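Local coordinates for amidohydrolase 3 domain-containing protein (Pyrococcus horikoshii, PDB 3IGH) that probably hydrolyses carbon-nitrogen bonds other than peptide bonds, as a metal-dependent enzyme of the amidohydrolase family whose substrate is unknown, at residues 156-159 and 160-163; 116-119 and 120-123; 130-133 and 134-138; 87-90 and 91-95. All coordinates share one frame; numbering follows the deposited sequence.

Contact 1: 156-159 and 160-163; sequences DFDE and DTGI
The carboxylate of Asp158 folds over the turn that follows it and lies across the backbone of Asp160 and the side chain of Thr161. Its OD2 does the touching. The N-H of Thr161 meets it 3.1 Å away along a nearly straight line (168°), on the anti side and well out of the carboxylate plane, while Asp160 N adds a weak, bent bond to the same oxygen. Thr161 OG1 also comes to 3.0 Å of Asp158 OD2. Chi1 of -167° sets CG beside the residue's own carbonyl carbon, the side from which OD2 meets the N-H groups of Asp160 and Thr161. Backbone bonds close the loop. Asp158 N gives a straight bond to Ile163 O at 3.0 Å, and Asp158 O receives Gly162 N at 2.9 Å, with Ile163 N as a weak second donor. Gly162 has positive phi (82°), which favours glycine. The Phe157 ring has Glu159 CG over one face, near the rim, with Ile163 O at its edge. Ile163 packs on Val140 of the next strand, and Asp156 makes a salt bridge with Lys165. Two successive residues, Gly162 and Ile163, facing the single residue Asp158 make a G1 beta bulge, here closing the hairpin between strands 157-158 and 163-165.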
loop_
_atom_site.group_PDB
_atom_site.type_symbol
_atom_site.label_atom_id
_atom_site.label_comp_id
_atom_site.label_asym_id
_atom_site.label_seq_id
_atom_site.Cartn_x
_atom_site.Cartn_y
_atom_site.Cartn_z
ATOM N N ASP A 156 -29.783 -28.716 12.034
ATOM C CA ASP A 156 -29.958 -27.567 11.151
ATOM C C ASP A 156 -29.636 -27.860 9.677
ATOM O O ASP A 156 -29.815 -27.003 8.807
ATOM C CB ASP A 156 -29.110 -26.405 11.663
ATOM C CG ASP A 156 -29.591 -25.873 13.002
ATOM O OD1 ASP A 156 -30.806 -25.971 13.284
ATOM O OD2 ASP A 156 -28.753 -25.339 13.764
ATOM N N PHE A 157 -29.167 -29.074 9.409
ATOM C CA PHE A 157 -28.891 -29.520 8.052
ATOM C C PHE A 157 -29.638 -30.823 7.781
ATOM O O PHE A 157 -29.257 -31.895 8.261
ATOM C CB PHE A 157 -27.374 -29.659 7.825
ATOM C CG PHE A 157 -26.988 -30.339 6.526
ATOM C CD1 PHE A 157 -27.669 -30.078 5.332
ATOM C CD2 PHE A 157 -25.900 -31.212 6.494
ATOM C CE1 PHE A 157 -27.301 -30.706 4.143
ATOM C CE2 PHE A 157 -25.520 -31.839 5.308
ATOM C CZ PHE A 157 -26.222 -31.585 4.129
ATOM N N ASP A 158 -30.708 -30.713 7.003
ATOM C CA ASP A 158 -31.487 -31.872 6.604
ATOM C C ASP A 158 -30.938 -32.372 5.282
ATOM O O ASP A 158 -31.102 -31.730 4.243
ATOM C CB ASP A 158 -32.965 -31.505 6.486
ATOM C CG ASP A 158 -33.875 -32.726 6.386
ATOM O OD1 ASP A 158 -34.708 -32.907 7.300
ATOM O OD2 ASP A 158 -33.771 -33.491 5.397
ATOM N N GLU A 159 -30.293 -33.532 5.331
ATOM C CA GLU A 159 -29.545 -34.045 4.189
ATOM C C GLU A 159 -30.451 -34.566 3.070
ATOM O O GLU A 159 -30.090 -34.504 1.893
ATOM C CB GLU A 159 -28.523 -35.096 4.656
ATOM C CG GLU A 159 -27.824 -34.678 5.965
ATOM C CD GLU A 159 -26.501 -35.379 6.243
ATOM O OE1 GLU A 159 -25.895 -35.078 7.305
ATOM O OE2 GLU A 159 -26.064 -36.213 5.415
ATOM N N ASP A 160 -31.641 -35.043 3.436
ATOM C CA ASP A 160 -32.585 -35.573 2.450
ATOM C C ASP A 160 -33.273 -34.485 1.627
ATOM O O ASP A 160 -33.373 -34.600 0.403
ATOM C CB ASP A 160 -33.631 -36.481 3.114
ATOM C CG ASP A 160 -34.538 -37.169 2.097
ATOM O OD1 ASP A 160 -35.772 -37.005 2.192
ATOM O OD2 ASP A 160 -34.017 -37.860 1.191
ATOM N N THR A 161 -33.760 -33.444 2.302
ATOM C CA THR A 161 -34.483 -32.350 1.631
ATOM C C THR A 161 -33.537 -31.268 1.106
ATOM O O THR A 161 -33.912 -30.466 0.250
ATOM C CB THR A 161 -35.508 -31.692 2.567
ATOM O OG1 THR A 161 -34.836 -31.199 3.728
ATOM C CG2 THR A 161 -36.583 -32.693 2.992
ATOM N N GLY A 162 -32.312 -31.252 1.628
ATOM C CA GLY A 162 -31.301 -30.280 1.207
ATOM C C GLY A 162 -31.430 -28.929 1.888
ATOM O O GLY A 162 -30.796 -27.963 1.459
ATOM N N ILE A 163 -32.232 -28.873 2.954
ATOM C CA ILE A 163 -32.535 -27.623 3.665
ATOM C C ILE A 163 -31.485 -27.300 4.718
ATOM O O ILE A 163 -31.199 -28.112 5.604
ATOM C CB ILE A 163 -33.952 -27.648 4.302
ATOM C CG1 ILE A 163 -35.018 -27.647 3.196
ATOM C CG2 ILE A 163 -34.151 -26.460 5.252
ATOM C CD1 ILE A 163 -36.398 -28.083 3.648
#

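Contact 2: 116-119 and 120-123; sequences WPTR and KELN. With SO4 (sulfate ion), chain I.
This is a helix N-terminal cap, in which Thr118 and Glu121 meet where the loop after helix 110-113 enters the short helix 119-122. Thr118 OG1 takes the N-H of Glu121 at 3.2 Å in a fairly straight bond (163°). In return, with CG anti to the carbonyl carbon (chi1 -70°), the extended Glu121 side chain reaches back along the incoming chain and brings OE2 to 3.1 Å from Thr118 N, a weak and bent bond; the same oxygen lies 3.4 Å from Pro117 CA. A water sits between Glu121 OE1 and the carbonyl of Trp116, joining the carboxylate to the incoming loop. Leu122 N bonds to Thr118 O at 3.0 Å, an i to i+4 bond of the first turn, and the buried Leu122 side chain turns to Leu91, Ile92 and Leu95 of helix 88-96. A valine at Thr118 would probably leave the Glu121 N-H without its side-chain acceptor and so weaken the first turn. Arg119 bends at its third torsion (chi3 59°) and lays one face of its guanidinium over Lys120 CG, with Lys120 CE 3.6 Å from NH2. Its polar end is held by others: NE bonds to Asp160 O and NH1 makes a salt bridge with Asp143, whose backbone N also holds Asn123 OD1. Outside the helix, the Trp116 indole points NE1 at a sulfate, probably from the crystallisation liquor, with O1 at 3.3 Å near the ring plane. Thr118 and Glu121 form a capping box, its return bond to the carboxylate the weak one.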
loop_
_atom_site.group_PDB
_atom_site.type_symbol
_atom_site.label_atom_id
_atom_site.label_comp_id
_atom_site.label_asym_id
_atom_site.label_seq_id
_atom_site.Cartn_x
_atom_site.Cartn_y
_atom_site.Cartn_z
ATOM N N TRP A 116 -42.101 -26.187 -0.382
ATOM C CA TRP A 116 -40.656 -25.946 -0.293
ATOM C C TRP A 116 -39.926 -26.562 -1.482
ATOM O O TRP A 116 -40.293 -27.648 -1.940
ATOM C CB TRP A 116 -40.101 -26.533 1.003
ATOM C CG TRP A 116 -40.441 -25.756 2.241
ATOM C CD1 TRP A 116 -41.681 -25.580 2.795
ATOM C CD2 TRP A 116 -39.520 -25.076 3.102
ATOM N NE1 TRP A 116 -41.589 -24.824 3.939
ATOM C CE2 TRP A 116 -40.274 -24.501 4.153
ATOM C CE3 TRP A 116 -38.129 -24.891 3.088
ATOM C CZ2 TRP A 116 -39.683 -23.750 5.177
ATOM C CZ3 TRP A 116 -37.541 -24.152 4.109
ATOM C CH2 TRP A 116 -38.318 -23.592 5.140
ATOM N N PRO A 117 -38.887 -25.877 -2.002
ATOM C CA PRO A 117 -38.078 -26.560 -3.010
ATOM C C PRO A 117 -37.163 -27.579 -2.328
ATOM O O PRO A 117 -36.906 -27.472 -1.124
ATOM C CB PRO A 117 -37.288 -25.426 -3.681
ATOM C CG PRO A 117 -37.315 -24.294 -2.725
ATOM C CD PRO A 117 -38.403 -24.512 -1.717
ATOM N N THR A 118 -36.719 -28.588 -3.075
ATOM C CA THR A 118 -35.951 -29.690 -2.482
ATOM C C THR A 118 -34.685 -29.993 -3.278
ATOM O O THR A 118 -34.613 -29.707 -4.477
ATOM C CB THR A 118 -36.766 -31.012 -2.424
ATOM O OG1 THR A 118 -36.968 -31.499 -3.760
ATOM C CG2 THR A 118 -38.112 -30.826 -1.701
ATOM N N ARG A 119 -33.714 -30.591 -2.584
ATOM C CA ARG A 119 -32.492 -31.158 -3.169
ATOM C C ARG A 119 -32.765 -31.999 -4.419
ATOM O O ARG A 119 -32.117 -31.812 -5.456
ATOM C CB ARG A 119 -31.764 -31.995 -2.101
ATOM C CG ARG A 119 -30.511 -32.736 -2.589
ATOM C CD ARG A 119 -29.995 -33.733 -1.544
ATOM N NE ARG A 119 -30.986 -34.754 -1.193
ATOM C CZ ARG A 119 -31.239 -35.856 -1.902
ATOM N NH1 ARG A 119 -30.580 -36.121 -3.027
ATOM N NH2 ARG A 119 -32.169 -36.700 -1.478
ATOM N N LYS A 120 -33.739 -32.908 -4.326
ATOM C CA LYS A 120 -34.115 -33.765 -5.461
ATOM C C LYS A 120 -34.567 -32.980 -6.688
ATOM O O LYS A 120 -34.144 -33.281 -7.803
ATOM C CB LYS A 120 -35.200 -34.771 -5.057
ATOM C CG LYS A 120 -34.681 -35.969 -4.288
ATOM C CD LYS A 120 -35.819 -36.825 -3.760
ATOM C CE LYS A 120 -35.296 -37.939 -2.870
ATOM N NZ LYS A 120 -36.401 -38.654 -2.178
ATOM N N GLU A 121 -35.417 -31.973 -6.478
ATOM C CA GLU A 121 -35.920 -31.129 -7.574
ATOM C C GLU A 121 -34.796 -30.322 -8.219
ATOM O O GLU A 121 -34.755 -30.144 -9.440
ATOM C CB GLU A 121 -37.022 -30.192 -7.071
ATOM C CG GLU A 121 -38.333 -30.895 -6.716
ATOM C CD GLU A 121 -39.176 -30.134 -5.695
ATOM O OE1 GLU A 121 -40.235 -30.665 -5.304
ATOM O OE2 GLU A 121 -38.790 -29.018 -5.274
ATOM N N LEU A 122 -33.861 -29.869 -7.389
ATOM C CA LEU A 122 -32.741 -29.063 -7.862
ATOM C C LEU A 122 -31.658 -29.904 -8.548
ATOM O O LEU A 122 -30.778 -29.357 -9.220
ATOM C CB LEU A 122 -32.152 -28.256 -6.704
ATOM C CG LEU A 122 -33.077 -27.232 -6.040
ATOM C CD1 LEU A 122 -32.400 -26.640 -4.811
ATOM C CD2 LEU A 122 -33.489 -26.145 -7.017
ATOM N N ASN A 123 -31.732 -31.228 -8.385
ATOM C CA ASN A 123 -30.848 -32.154 -9.112
ATOM C C ASN A 123 -31.057 -32.123 -10.630
ATOM O O ASN A 123 -30.182 -32.546 -11.389
ATOM C CB ASN A 123 -30.969 -33.583 -8.563
ATOM C CG ASN A 123 -30.226 -33.775 -7.248
ATOM O OD1 ASN A 123 -29.280 -33.045 -6.935
ATOM N ND2 ASN A 123 -30.649 -34.765 -6.473
HETATM S S SO4 I . -44.065 -23.329 6.508
HETATM O O1 SO4 I . -44.390 -24.420 5.587
HETATM O O2 SO4 I . -44.844 -23.469 7.736
HETATM O O3 SO4 I . -42.641 -23.381 6.831
HETATM O O4 SO4 I . -44.387 -22.047 5.886
HETATM O O HOH W 1 -41.483 -29.652 -3.327
#

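Contact 3: 130-133 and 134-138; sequences FIYR and KCFHV
Aromatic contact comes first: Phe136 brings CD1 over one face of the Tyr132 ring, 3.5 Å from Tyr132 CG and toward the rim. The two side chains cross at about a right angle, and the ring planes are inclined by 51°. Phe130 CE2 lies over the opposite face, also toward the rim, so a phenylalanine atom touches each face. Backbone bonds fix the turn: Phe136 N reaches Arg133 O at 2.9 Å in a type II beta turn, and Arg133 N bonds to Val138 O at 2.8 Å as the chain returns. Arg133 CB and Val138 CB also touch, at 4.1 Å. The charged group is Arg133 with Lys134. Arg133 CG lies anti to the backbone N (chi1 -169°) and the chain is extended to NE, which lays it alongside Lys134, NH2 and NZ 4.3 Å apart. One water accepts from Lys134 NZ at 2.8 Å and, weakly, from Arg133 NH2. Arg133 NE is bonded to Gln110 OE1, and Asp109 forms long, weak ion pairs with both cations. The neighbouring positive charges are thus likely to be eased by water and by Asp109, while the turn itself is closed by two backbone bonds and the aromatic side adds apolar contact.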
loop_
_atom_site.group_PDB
_atom_site.type_symbol
_atom_site.label_atom_id
_atom_site.label_comp_id
_atom_site.label_asym_id
_atom_site.label_seq_id
_atom_site.Cartn_x
_atom_site.Cartn_y
_atom_site.Cartn_z
ATOM N N PHE A 130 -27.279 -23.471 -5.234
ATOM C CA PHE A 130 -27.477 -23.054 -3.855
ATOM C C PHE A 130 -28.470 -21.886 -3.880
ATOM O O PHE A 130 -28.185 -20.844 -4.476
ATOM C CB PHE A 130 -26.135 -22.619 -3.257
ATOM C CG PHE A 130 -26.191 -22.294 -1.788
ATOM C CD1 PHE A 130 -25.999 -23.290 -0.843
ATOM C CD2 PHE A 130 -26.417 -20.987 -1.349
ATOM C CE1 PHE A 130 -26.035 -23.009 0.512
ATOM C CE2 PHE A 130 -26.460 -20.697 0.011
ATOM C CZ PHE A 130 -26.261 -21.707 0.942
ATOM N N ILE A 131 -29.644 -22.065 -3.276
ATOM C CA ILE A 131 -30.696 -21.032 -3.377
ATOM C C ILE A 131 -31.199 -20.524 -2.032
ATOM O O ILE A 131 -31.744 -21.276 -1.220
ATOM C CB ILE A 131 -31.880 -21.436 -4.318
ATOM C CG1 ILE A 131 -32.551 -22.749 -3.878
ATOM C CG2 ILE A 131 -31.407 -21.535 -5.761
ATOM C CD1 ILE A 131 -33.918 -22.992 -4.534
ATOM N N TYR A 132 -31.008 -19.225 -1.808
ATOM C CA TYR A 132 -31.463 -18.585 -0.585
ATOM C C TYR A 132 -32.961 -18.344 -0.631
ATOM O O TYR A 132 -33.485 -17.878 -1.640
ATOM C CB TYR A 132 -30.791 -17.230 -0.419
ATOM C CG TYR A 132 -29.358 -17.279 0.027
ATOM C CD1 TYR A 132 -29.032 -17.497 1.371
ATOM C CD2 TYR A 132 -28.322 -17.068 -0.884
ATOM C CE1 TYR A 132 -27.700 -17.518 1.791
ATOM C CE2 TYR A 132 -26.987 -17.090 -0.474
ATOM C CZ TYR A 132 -26.687 -17.310 0.861
ATOM O OH TYR A 132 -25.373 -17.332 1.261
ATOM N N ARG A 133 -33.631 -18.656 0.473
ATOM C CA ARG A 133 -35.000 -18.202 0.702
ATOM C C ARG A 133 -34.983 -16.691 0.883
ATOM O O ARG A 133 -33.969 -16.120 1.296
ATOM C CB ARG A 133 -35.575 -18.840 1.970
ATOM C CG ARG A 133 -37.094 -18.637 2.147
ATOM C CD ARG A 133 -37.620 -19.165 3.474
ATOM N NE ARG A 133 -39.026 -18.792 3.628
ATOM C CZ ARG A 133 -39.458 -17.675 4.216
ATOM N NH1 ARG A 133 -38.602 -16.808 4.744
ATOM N NH2 ARG A 133 -40.757 -17.429 4.287
ATOM N N LYS A 134 -36.095 -16.052 0.531
ATOM C CA LYS A 134 -36.426 -14.694 0.962
ATOM C C LYS A 134 -35.959 -14.488 2.410
ATOM O O LYS A 134 -36.203 -15.340 3.273
ATOM C CB LYS A 134 -37.949 -14.526 0.843
ATOM C CG LYS A 134 -38.511 -13.161 1.156
ATOM C CD LYS A 134 -40.009 -13.253 1.434
ATOM C CE LYS A 134 -40.286 -13.625 2.887
ATOM N NZ LYS A 134 -41.706 -13.375 3.254
ATOM N N CYS A 135 -35.255 -13.381 2.652
ATOM C CA CYS A 135 -34.711 -13.008 3.984
ATOM C C CYS A 135 -33.395 -13.684 4.386
ATOM O O CYS A 135 -32.834 -13.364 5.437
ATOM C CB CYS A 135 -35.761 -13.106 5.116
ATOM S SG CYS A 135 -37.296 -12.192 4.772
ATOM N N PHE A 136 -32.921 -14.616 3.552
ATOM C CA PHE A 136 -31.563 -15.179 3.624
ATOM C C PHE A 136 -31.234 -15.929 4.929
ATOM O O PHE A 136 -30.076 -15.976 5.340
ATOM C CB PHE A 136 -30.496 -14.091 3.343
ATOM C CG PHE A 136 -30.591 -13.456 1.967
ATOM C CD1 PHE A 136 -29.817 -13.933 0.915
ATOM C CD2 PHE A 136 -31.433 -12.367 1.736
ATOM C CE1 PHE A 136 -29.886 -13.358 -0.347
ATOM C CE2 PHE A 136 -31.517 -11.784 0.476
ATOM C CZ PHE A 136 -30.738 -12.280 -0.572
ATOM N N HIS A 137 -32.242 -16.512 5.580
ATOM C CA HIS A 137 -31.999 -17.286 6.804
ATOM C C HIS A 137 -32.096 -18.796 6.562
ATOM O O HIS A 137 -31.810 -19.592 7.459
ATOM C CB HIS A 137 -32.945 -16.864 7.937
ATOM C CG HIS A 137 -32.879 -15.405 8.275
ATOM N ND1 HIS A 137 -31.720 -14.789 8.699
ATOM C CD2 HIS A 137 -33.834 -14.444 8.266
ATOM C CE1 HIS A 137 -31.961 -13.508 8.923
ATOM N NE2 HIS A 137 -33.236 -13.274 8.670
ATOM N N VAL A 138 -32.503 -19.176 5.351
ATOM C CA VAL A 138 -32.625 -20.578 4.948
ATOM C C VAL A 138 -32.160 -20.704 3.499
ATOM O O VAL A 138 -32.364 -19.792 2.686
ATOM C CB VAL A 138 -34.116 -21.102 5.046
ATOM C CG1 VAL A 138 -34.225 -22.556 4.602
ATOM C CG2 VAL A 138 -34.684 -20.974 6.453
HETATM O O HOH W 2 -42.634 -14.864 5.463
#

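Contact 4: 87-90 and 91-95; sequences SIEE and LIQRL
Residues 87-90 run straight into 91-95 as the first turns of helix 88-96, the helix of a beta-alpha-beta unit between strands 80-81 and 103-108. The i to i+4 ladder is regular: Leu91 N bonds to Ser87 O at 3.0 Å, Ile92 N to Ile88 O at 2.9 Å, and Gln93 N and Arg94 N likewise to the carbonyls of Glu89 and Glu90. Ser87 is the N-cap, its OG accepting Glu90 N at 3.1 Å and so satisfying an N-H at the start of the helix. The main side-chain contact, one turn apart, is between Glu90 and Arg94. In the conformer described here, one of two modelled for Glu90, the arginine grips the carboxylate side-on: NE goes to OE2 at 2.9 Å and NH2 to OE1 at 2.9 Å; the grip need not hold in the other copy. Both oxygens lie close to the guanidinium plane but are met from above the carboxylate plane, the two flat groups being turned 46° against each other. Arg94 CG stands opposite the carbonyl carbon (chi1 -68°) and the chain runs extended to NE, which brings the guanidinium alongside the Glu90 carboxylate. Its NH1 bonds to the backbone carbonyls of Asp81 and Arg83, tying the helix to the end of strand 80-81 and the residues after it. A leucine replacing Arg94 would probably leave the Glu90 carboxylate, in this conformer, without its mate and those two carbonyls without this donor. On another side of the helix, Ile88 CG2 rests 4.1 Å from Ile92 CG1.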
loop_
_atom_site.group_PDB
_atom_site.type_symbol
_atom_site.label_atom_id
_atom_site.label_comp_id
_atom_site.label_asym_id
_atom_site.label_seq_id
_atom_site.Cartn_x
_atom_site.Cartn_y
_atom_site.Cartn_z
ATOM N N SER A 87 -44.260 -21.470 -8.804
ATOM C CA SER A 87 -44.218 -22.939 -8.814
ATOM C C SER A 87 -42.782 -23.439 -8.845
ATOM O O SER A 87 -41.879 -22.698 -9.235
ATOM C CB SER A 87 -44.954 -23.490 -10.035
ATOM O OG SER A 87 -44.357 -23.024 -11.234
ATOM N N ILE A 88 -42.582 -24.701 -8.452
ATOM C CA ILE A 88 -41.283 -25.371 -8.585
ATOM C C ILE A 88 -40.822 -25.328 -10.042
ATOM O O ILE A 88 -39.656 -25.033 -10.322
ATOM C CB ILE A 88 -41.318 -26.835 -8.042
ATOM C CG1 ILE A 88 -41.651 -26.865 -6.542
ATOM C CG2 ILE A 88 -40.000 -27.580 -8.315
ATOM C CD1 ILE A 88 -40.756 -25.999 -5.649
ATOM N N GLU A 89 -41.759 -25.575 -10.961
ATOM C CA GLU A 89 -41.514 -25.513 -12.407
ATOM C C GLU A 89 -40.895 -24.177 -12.839
ATOM O O GLU A 89 -39.898 -24.160 -13.565
ATOM C CB GLU A 89 -42.823 -25.803 -13.174
ATOM C CG GLU A 89 -42.752 -25.671 -14.705
ATOM C CD GLU A 89 -43.181 -24.291 -15.217
ATOM O OE1 GLU A 89 -44.252 -23.794 -14.801
ATOM O OE2 GLU A 89 -42.444 -23.707 -16.043
ATOM N N GLU A 90 -41.496 -23.079 -12.379
ATOM C CA GLU A 90 -41.021 -21.732 -12.691
ATOM C C GLU A 90 -39.622 -21.506 -12.102
ATOM O O GLU A 90 -38.744 -20.943 -12.760
ATOM C CB GLU A 90 -42.007 -20.690 -12.148
ATOM C CG GLU A 90 -42.478 -19.644 -13.164
ATOM C CD GLU A 90 -41.570 -18.428 -13.262
ATOM O OE1 GLU A 90 -42.068 -17.296 -13.084
ATOM O OE2 GLU A 90 -40.363 -18.588 -13.529
ATOM N N LEU A 91 -39.433 -21.962 -10.865
ATOM C CA LEU A 91 -38.161 -21.863 -10.152
ATOM C C LEU A 91 -37.027 -22.579 -10.898
ATOM O O LEU A 91 -35.953 -22.001 -11.085
ATOM C CB LEU A 91 -38.332 -22.388 -8.718
ATOM C CG LEU A 91 -37.186 -22.395 -7.701
ATOM C CD1 LEU A 91 -37.690 -21.964 -6.336
ATOM C CD2 LEU A 91 -36.536 -23.780 -7.611
ATOM N N ILE A 92 -37.281 -23.812 -11.350
ATOM C CA ILE A 92 -36.282 -24.598 -12.093
ATOM C C ILE A 92 -35.969 -23.943 -13.440
ATOM O O ILE A 92 -34.815 -23.904 -13.870
ATOM C CB ILE A 92 -36.726 -26.095 -12.285
ATOM C CG1 ILE A 92 -36.978 -26.785 -10.936
ATOM C CG2 ILE A 92 -35.715 -26.893 -13.125
ATOM C CD1 ILE A 92 -35.754 -26.962 -10.049
ATOM N N GLN A 93 -37.001 -23.408 -14.087
ATOM C CA GLN A 93 -36.851 -22.719 -15.361
ATOM C C GLN A 93 -35.905 -21.515 -15.240
ATOM O O GLN A 93 -35.029 -21.325 -16.093
ATOM C CB GLN A 93 -38.224 -22.300 -15.894
ATOM C CG GLN A 93 -38.261 -21.999 -17.389
ATOM C CD GLN A 93 -39.643 -21.576 -17.886
ATOM O OE1 GLN A 93 -39.897 -21.553 -19.093
ATOM N NE2 GLN A 93 -40.539 -21.238 -16.958
ATOM N N ARG A 94 -36.067 -20.738 -14.165
ATOM C CA ARG A 94 -35.201 -19.583 -13.882
ATOM C C ARG A 94 -33.757 -19.998 -13.614
ATOM O O ARG A 94 -32.816 -19.390 -14.142
ATOM C CB ARG A 94 -35.738 -18.773 -12.695
ATOM C CG ARG A 94 -37.046 -18.046 -12.975
ATOM C CD ARG A 94 -37.459 -17.162 -11.807
ATOM N NE ARG A 94 -38.833 -16.694 -11.950
ATOM C CZ ARG A 94 -39.367 -15.682 -11.273
ATOM N NH1 ARG A 94 -38.642 -14.993 -10.396
ATOM N NH2 ARG A 94 -40.633 -15.348 -11.486
ATOM N N LEU A 95 -33.586 -21.042 -12.810
ATOM C CA LEU A 95 -32.251 -21.535 -12.476
ATOM C C LEU A 95 -31.500 -22.117 -13.679
ATOM O O LEU A 95 -30.275 -21.998 -13.765
ATOM C CB LEU A 95 -32.315 -22.537 -11.324
ATOM C CG LEU A 95 -32.729 -21.933 -9.983
ATOM C CD1 LEU A 95 -33.035 -23.027 -8.998
ATOM C CD2 LEU A 95 -31.653 -20.967 -9.431
#

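How the contacts relate
From the N terminus the order is contact 4, contact 2, contact 3, contact 1; each is local and closes before the next opens, so none nests or crosses. Contact 4 starts helix 88-96, contact 2 caps helix 119-122, contact 3 turns strand 129-133 toward 138-141, and contact 1 closes the hairpin 157-165. The two helices meet where Leu122 CD2 lies 3.7 Å from Leu95 CD1, and both pack on Ile131 of the strand in contact 3. Contacts 1 and 3 share a sheet and touch through Ile163 and Val138, beside Trp116. Contact 1 is joined to contact 2 by the Asp160-Arg119 salt bridge, whereas contacts 1 and 4 do not touch.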